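Local coordinates for protein SusD homolog (Bacteroides thetaiotaomicron VPI-5482, PDB 3IHV) that probably binds glycans at the cell surface and takes part in their uptake across the outer membrane of this gut bacterium, at residues L47-S52 and H468-L473; E187-R192 and G252-T257. All coordinates share one frame; numbering follows the deposited sequence.

The two contacts lie in different parts of a largely helical chain, their centres 28 Å apart and their nearest atoms about 14 Å from each other. Along the sequence residues 47-52 come first, then both segments of contact 2, and last residues 468-473, so the link closed by contact 1 spans the whole of contact 2. Contact 1 is buried and ties a loop near the N-terminus to helix 469-475, joining the two sequence-family regions of the protein. Contact 2 sits at the surface, where the loops preceding helix 195-210 and strand 259-263 meet. They share no helix or strand; contact 1 packs a loop on a helix in the interior, contact 2 packs two loops on each other.

Contact 1: residues L47-S52 and H468-L473; sequences LGTDIS and HRRQDL
Asp50 and Arg469 meet side-on, NE giving a bond of 2.9 Å to OD1 and NH2 one of equal length to OD2 of the same carboxylate. Both oxygens accept through their syn lone pairs, and the two flat groups lie nearly coplanar, 11° apart, so the paired bonds fix the rotation of each. Arg469 reaches this position with CG anti to its backbone N (chi1 -172°) and a bend at chi2 that turns the guanidinium along the loop. Its remaining nitrogen, NH1, bonds to Arg456 O.

The close packing lies beside this ion pair. Thr49 CG2 rests on Arg470 CB at 3.7 Å, while Leu473 CD1 is 3.9 Å from Thr49 CB and also touches the carboxylate. Ile51 CD1 leans on Arg469 CB, and Thr49 lies near CG, so loop side chains cover one side of the arginine's aliphatic base. Thr49 OG1 faces back into its own segment, accepting a bond of 3.1 Å from Ile51 N, which makes an ST turn that holds the loop in shape against helix 469-475.

Toward Leu47 the fit is looser. The extended Arg470 side chain, packed on Thr49 at its base, meets Leu47 at its far end, where NH1 donates to Leu47 O at 2.9 Å, the oxygen lying in the guanidinium plane; NH2 of the same group bonds to Asn68 OD1. Asp50 and Arg469 are the partly exposed residues here, so what access solvent has is on the salt-bridge side, where Asp50 also touches Thr482 and Thr486 of helix 479-493. Arg470 donates to the neutral oxygens of Leu47 and Asn68, whereas the charge of Arg469 is probably balanced by the Asp50 carboxylate, which the pairing would help to keep ionised.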
loop_
_atom_site.group_PDB
_atom_site.type_symbol
_atom_site.label_atom_id
_atom_site.label_comp_id
_atom_site.label_asym_id
_atom_site.label_seq_id
_atom_site.Cartn_x
_atom_site.Cartn_y
_atom_site.Cartn_z
ATOM N N LEU A 47 -2.948 7.793 -6.139
ATOM C CA LEU A 47 -4.039 8.062 -7.056
ATOM C C LEU A 47 -3.572 8.466 -8.432
ATOM O O LEU A 47 -2.392 8.794 -8.666
ATOM C CB LEU A 47 -4.936 9.132 -6.447
ATOM C CG LEU A 47 -5.700 8.690 -5.214
ATOM C CD1 LEU A 47 -6.220 9.932 -4.490
ATOM C CD2 LEU A 47 -6.853 7.736 -5.572
ATOM N N GLY A 48 -4.496 8.424 -9.383
ATOM C CA GLY A 48 -4.203 8.896 -10.740
ATOM C C GLY A 48 -3.645 7.839 -11.639
ATOM O O GLY A 48 -2.539 7.970 -12.190
ATOM N N THR A 49 -4.422 6.775 -11.798
ATOM C CA THR A 49 -4.021 5.627 -12.611
ATOM C C THR A 49 -5.177 5.194 -13.525
ATOM O O THR A 49 -6.106 5.975 -13.798
ATOM C CB THR A 49 -3.654 4.424 -11.686
ATOM O OG1 THR A 49 -4.819 3.975 -10.992
ATOM C CG2 THR A 49 -2.594 4.853 -10.647
ATOM N N ASP A 50 -5.098 3.956 -14.042
ATOM C CA ASP A 50 -6.186 3.385 -14.807
ATOM C C ASP A 50 -7.353 2.906 -13.960
ATOM O O ASP A 50 -8.411 2.613 -14.513
ATOM C CB ASP A 50 -5.709 2.273 -15.731
ATOM C CG ASP A 50 -4.887 1.187 -15.033
ATOM O OD1 ASP A 50 -4.316 1.416 -13.922
ATOM O OD2 ASP A 50 -4.771 0.092 -15.649
ATOM N N ILE A 51 -7.174 2.818 -12.645
ATOM C CA ILE A 51 -8.235 2.327 -11.779
ATOM C C ILE A 51 -8.834 3.347 -10.836
ATOM O O ILE A 51 -9.991 3.201 -10.481
ATOM C CB ILE A 51 -7.781 1.036 -10.995
ATOM C CG1 ILE A 51 -6.850 1.319 -9.837
ATOM C CG2 ILE A 51 -7.184 0.015 -11.986
ATOM C CD1 ILE A 51 -6.512 0.099 -8.932
ATOM N N SER A 52 -8.073 4.391 -10.439
ATOM C CA SER A 52 -8.611 5.350 -9.522
ATOM C C SER A 52 -8.043 6.737 -9.718
ATOM O O SER A 52 -6.950 6.925 -10.297
ATOM C CB SER A 52 -8.431 4.889 -8.060
ATOM O OG SER A 52 -7.109 5.010 -7.658
ATOM N N HIS A 468 -1.069 0.003 -4.658
ATOM C CA HIS A 468 -0.003 -0.565 -5.482
ATOM C C HIS A 468 -0.008 -0.191 -6.937
ATOM O O HIS A 468 1.020 -0.313 -7.622
ATOM C CB HIS A 468 -0.075 -2.108 -5.407
ATOM C CG HIS A 468 -0.157 -2.604 -4.004
ATOM N ND1 HIS A 468 0.840 -2.360 -3.072
ATOM C CD2 HIS A 468 -1.178 -3.184 -3.334
ATOM C CE1 HIS A 468 0.447 -2.825 -1.898
ATOM N NE2 HIS A 468 -0.770 -3.334 -2.032
ATOM N N ARG A 469 -1.141 0.256 -7.450
ATOM C CA ARG A 469 -1.229 0.403 -8.890
ATOM C C ARG A 469 -0.239 1.388 -9.505
ATOM O O ARG A 469 0.420 1.099 -10.510
ATOM C CB ARG A 469 -2.661 0.731 -9.308
ATOM C CG ARG A 469 -2.857 0.698 -10.822
ATOM C CD ARG A 469 -2.594 -0.682 -11.370
ATOM N NE ARG A 469 -3.035 -0.873 -12.747
ATOM C CZ ARG A 469 -2.963 -2.051 -13.353
ATOM N NH1 ARG A 469 -2.444 -3.100 -12.721
ATOM N NH2 ARG A 469 -3.375 -2.188 -14.608
ATOM N N ARG A 470 -0.177 2.578 -8.933
ATOM C CA ARG A 470 0.735 3.587 -9.473
ATOM C C ARG A 470 2.184 3.137 -9.421
ATOM O O ARG A 470 2.932 3.252 -10.421
ATOM C CB ARG A 470 0.523 4.887 -8.735
ATOM C CG ARG A 470 1.344 6.048 -9.279
ATOM C CD ARG A 470 0.750 7.361 -8.831
ATOM N NE ARG A 470 1.664 8.461 -9.109
ATOM C CZ ARG A 470 1.342 9.741 -9.210
ATOM N NH1 ARG A 470 0.104 10.149 -9.029
ATOM N NH2 ARG A 470 2.299 10.630 -9.449
ATOM N N GLN A 471 2.625 2.592 -8.277
ATOM C CA GLN A 471 4.026 2.129 -8.247
ATOM C C GLN A 471 4.293 0.946 -9.175
ATOM O O GLN A 471 5.406 0.814 -9.680
ATOM C CB GLN A 471 4.483 1.832 -6.823
ATOM C CG GLN A 471 4.494 3.028 -5.922
ATOM C CD GLN A 471 5.454 4.095 -6.371
ATOM O OE1 GLN A 471 5.088 5.276 -6.445
ATOM N NE2 GLN A 471 6.655 3.683 -6.769
ATOM N N ASP A 472 3.273 0.112 -9.405
ATOM C CA ASP A 472 3.372 -0.995 -10.356
ATOM C C ASP A 472 3.547 -0.415 -11.758
ATOM O O ASP A 472 4.468 -0.788 -12.447
ATOM C CB ASP A 472 2.135 -1.902 -10.298
ATOM C CG ASP A 472 2.166 -2.914 -9.117
ATOM O OD1 ASP A 472 3.252 -3.198 -8.585
ATOM O OD2 ASP A 472 1.088 -3.420 -8.735
ATOM N N LEU A 473 2.653 0.515 -12.156
ATOM C CA LEU A 473 2.772 1.142 -13.481
ATOM C C LEU A 473 4.160 1.763 -13.684
ATOM O O LEU A 473 4.795 1.618 -14.745
ATOM C CB LEU A 473 1.659 2.193 -13.681
ATOM C CG LEU A 473 0.214 1.676 -13.761
ATOM C CD1 LEU A 473 -0.799 2.853 -13.831
ATOM C CD2 LEU A 473 0.003 0.715 -14.939
#

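Contact 2: residues E187-R192 and G252-T257. With EDO (1,2-ethanediol), chain N.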
loop_
_atom_site.group_PDB
_atom_site.type_symbol
_atom_site.label_atom_id
_atom_site.label_comp_id
_atom_site.label_asym_id
_atom_site.label_seq_id
_atom_site.Cartn_x
_atom_site.Cartn_y
_atom_site.Cartn_z
ATOM N N GLU A 187 5.016 -13.104 22.897
ATOM C CA GLU A 187 3.665 -13.406 23.400
ATOM C C GLU A 187 2.606 -13.138 22.336
ATOM O O GLU A 187 1.607 -13.831 22.280
ATOM C CB GLU A 187 3.338 -12.677 24.696
ATOM C CG GLU A 187 3.441 -11.185 24.652
ATOM C CD GLU A 187 2.845 -10.515 25.908
ATOM O OE1 GLU A 187 2.224 -11.241 26.739
ATOM O OE2 GLU A 187 2.997 -9.270 26.038
ATOM N N SER A 188 2.856 -12.151 21.488
ATOM C CA SER A 188 1.956 -11.794 20.408
ATOM C C SER A 188 2.765 -11.223 19.265
ATOM O O SER A 188 3.672 -10.424 19.500
ATOM C CB SER A 188 1.007 -10.706 20.918
ATOM O OG SER A 188 0.322 -10.061 19.874
ATOM N N ASN A 189 2.464 -11.614 18.037
ATOM C CA ASN A 189 3.120 -10.992 16.902
ATOM C C ASN A 189 2.111 -10.315 15.959
ATOM O O ASN A 189 2.466 -9.969 14.840
ATOM C CB ASN A 189 4.069 -11.972 16.166
ATOM C CG ASN A 189 3.357 -13.178 15.637
ATOM O OD1 ASN A 189 2.340 -13.048 14.973
ATOM N ND2 ASN A 189 3.908 -14.363 15.896
ATOM N N ASP A 190 0.884 -10.071 16.470
ATOM C CA ASP A 190 -0.164 -9.405 15.697
ATOM C C ASP A 190 0.387 -8.077 15.158
ATOM O O ASP A 190 0.920 -7.273 15.915
ATOM C CB ASP A 190 -1.387 -9.030 16.564
ATOM C CG ASP A 190 -2.054 -10.214 17.234
ATOM O OD1 ASP A 190 -1.408 -11.233 17.493
ATOM O OD2 ASP A 190 -3.257 -10.111 17.534
ATOM N N TYR A 191 0.302 -7.899 13.847
ATOM C CA TYR A 191 0.691 -6.666 13.140
ATOM C C TYR A 191 2.163 -6.330 13.275
ATOM O O TYR A 191 2.560 -5.175 13.099
ATOM C CB TYR A 191 -0.159 -5.467 13.594
ATOM C CG TYR A 191 -1.659 -5.698 13.542
ATOM C CD1 TYR A 191 -2.346 -5.688 12.348
ATOM C CD2 TYR A 191 -2.396 -5.904 14.722
ATOM C CE1 TYR A 191 -3.732 -5.888 12.301
ATOM C CE2 TYR A 191 -3.757 -6.114 14.675
ATOM C CZ TYR A 191 -4.415 -6.105 13.470
ATOM O OH TYR A 191 -5.767 -6.314 13.416
ATOM N N ARG A 192 2.970 -7.335 13.632
ATOM C CA ARG A 192 4.393 -7.192 13.698
ATOM C C ARG A 192 5.033 -8.101 12.640
ATOM O O ARG A 192 4.430 -9.090 12.157
ATOM C CB ARG A 192 4.902 -7.529 15.089
ATOM C CG ARG A 192 4.515 -6.443 16.072
ATOM C CD ARG A 192 4.732 -6.769 17.430
ATOM N NE ARG A 192 6.112 -7.087 17.721
ATOM C CZ ARG A 192 6.506 -7.498 18.911
ATOM N NH1 ARG A 192 5.638 -7.568 19.917
ATOM N NH2 ARG A 192 7.776 -7.839 19.106
ATOM N N GLY A 252 -10.323 -4.788 13.209
ATOM C CA GLY A 252 -9.146 -5.006 14.028
ATOM C C GLY A 252 -8.869 -6.463 14.315
ATOM O O GLY A 252 -8.437 -6.795 15.407
ATOM N N THR A 253 -9.181 -7.308 13.353
ATOM C CA THR A 253 -8.995 -8.757 13.483
ATOM C C THR A 253 -7.739 -9.165 12.752
ATOM O O THR A 253 -7.657 -9.080 11.513
ATOM C CB THR A 253 -10.154 -9.514 12.921
ATOM O OG1 THR A 253 -11.315 -9.150 13.658
ATOM C CG2 THR A 253 -9.971 -11.048 13.091
ATOM N N TRP A 254 -6.742 -9.569 13.541
ATOM C CA TRP A 254 -5.498 -10.064 12.988
ATOM C C TRP A 254 -5.622 -11.550 12.678
ATOM O O TRP A 254 -5.950 -12.329 13.548
ATOM C CB TRP A 254 -4.351 -9.893 13.988
ATOM C CG TRP A 254 -3.097 -10.562 13.595
ATOM C CD1 TRP A 254 -2.547 -11.683 14.200
ATOM C CD2 TRP A 254 -2.194 -10.206 12.532
ATOM N NE1 TRP A 254 -1.384 -12.037 13.554
ATOM C CE2 TRP A 254 -1.148 -11.168 12.531
ATOM C CE3 TRP A 254 -2.163 -9.190 11.583
ATOM C CZ2 TRP A 254 -0.083 -11.107 11.637
ATOM C CZ3 TRP A 254 -1.104 -9.148 10.685
ATOM C CH2 TRP A 254 -0.088 -10.096 10.724
ATOM N N ASP A 255 -5.307 -11.916 11.443
ATOM C CA ASP A 255 -5.240 -13.299 11.021
ATOM C C ASP A 255 -3.941 -13.387 10.190
ATOM O O ASP A 255 -3.859 -12.788 9.121
ATOM C CB ASP A 255 -6.450 -13.710 10.159
ATOM C CG ASP A 255 -6.416 -15.184 9.740
ATOM O OD1 ASP A 255 -5.324 -15.799 9.727
ATOM O OD2 ASP A 255 -7.508 -15.722 9.365
ATOM N N PRO A 256 -2.933 -14.107 10.688
ATOM C CA PRO A 256 -1.664 -14.125 9.969
ATOM C C PRO A 256 -1.650 -14.968 8.682
ATOM O O PRO A 256 -0.650 -14.988 7.983
ATOM C CB PRO A 256 -0.713 -14.780 10.987
ATOM C CG PRO A 256 -1.562 -15.762 11.667
ATOM C CD PRO A 256 -2.926 -15.056 11.821
ATOM N N THR A 257 -2.733 -15.660 8.373
ATOM C CA THR A 257 -2.786 -16.494 7.185
ATOM C C THR A 257 -2.359 -15.777 5.906
ATOM O O THR A 257 -1.409 -16.185 5.246
ATOM C CB THR A 257 -4.190 -17.112 7.003
ATOM O OG1 THR A 257 -4.522 -17.893 8.156
ATOM C CG2 THR A 257 -4.226 -18.003 5.764
HETATM C C1 EDO N . 4.244 -3.861 10.182
HETATM O O1 EDO N . 4.028 -5.193 10.694
HETATM C C2 EDO N . 2.911 -3.104 10.059
HETATM O O2 EDO N . 2.117 -3.096 11.254
HETATM O O HOH W 1 0.017 -14.402 14.560
HETATM O O HOH W 2 -6.925 -6.360 10.889
#
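Backbone, not a second ring, lies over the pyrrole ring of Trp254: Asp190 CA stands 3.5 Å from the centroid of the five-membered ring and only 6° off its normal, a CH-pi contact. Tyr191 N follows over the same face of the indole, so the chain runs across it. The Asp190 carboxylate, tilted 25° from the indole plane, brings CG to 3.4 Å from Trp254 CD1, and Pro256 N lies over the opposite face. Trp254 reaches the turn with its CG anti to the backbone N.

The chain segment over the indole belongs to a type II beta turn from Asn189 to Arg192, closed by a backbone bond from Arg192 N to Asn189 O. Tyr191 occupies the third position with positive phi. Through this turn the loop before helix 195-210 packs on the one leading from helix 242-250 into strand 259-263, in the helix-rich architecture of the SusD family.

Tyr191 presents a ring face to Trp254 CE3, which lies 3.6 Å from Tyr191 CD1; the two side chains run antiparallel alongside each other, and their ring planes meet obliquely at 57°. Farther along, Tyr191 OH sits 3.2 Å from Gly252 C, while a water hydrogen-bonded to Tyr191 OH also lies within hydrogen-bonding distance of Thr253 O. A second water spans the other end of the contact, accepting from Trp254 NE1 at 2.9 Å and donating to Asn189 OD1; the amide nitrogen of Asn189 bonds to Asp183 OD2. An ethanediol molecule, probably from the crystallisation liquor, donates through O1 to Tyr191 O at 2.8 Å and is also hydrogen-bonded to Glu262 O.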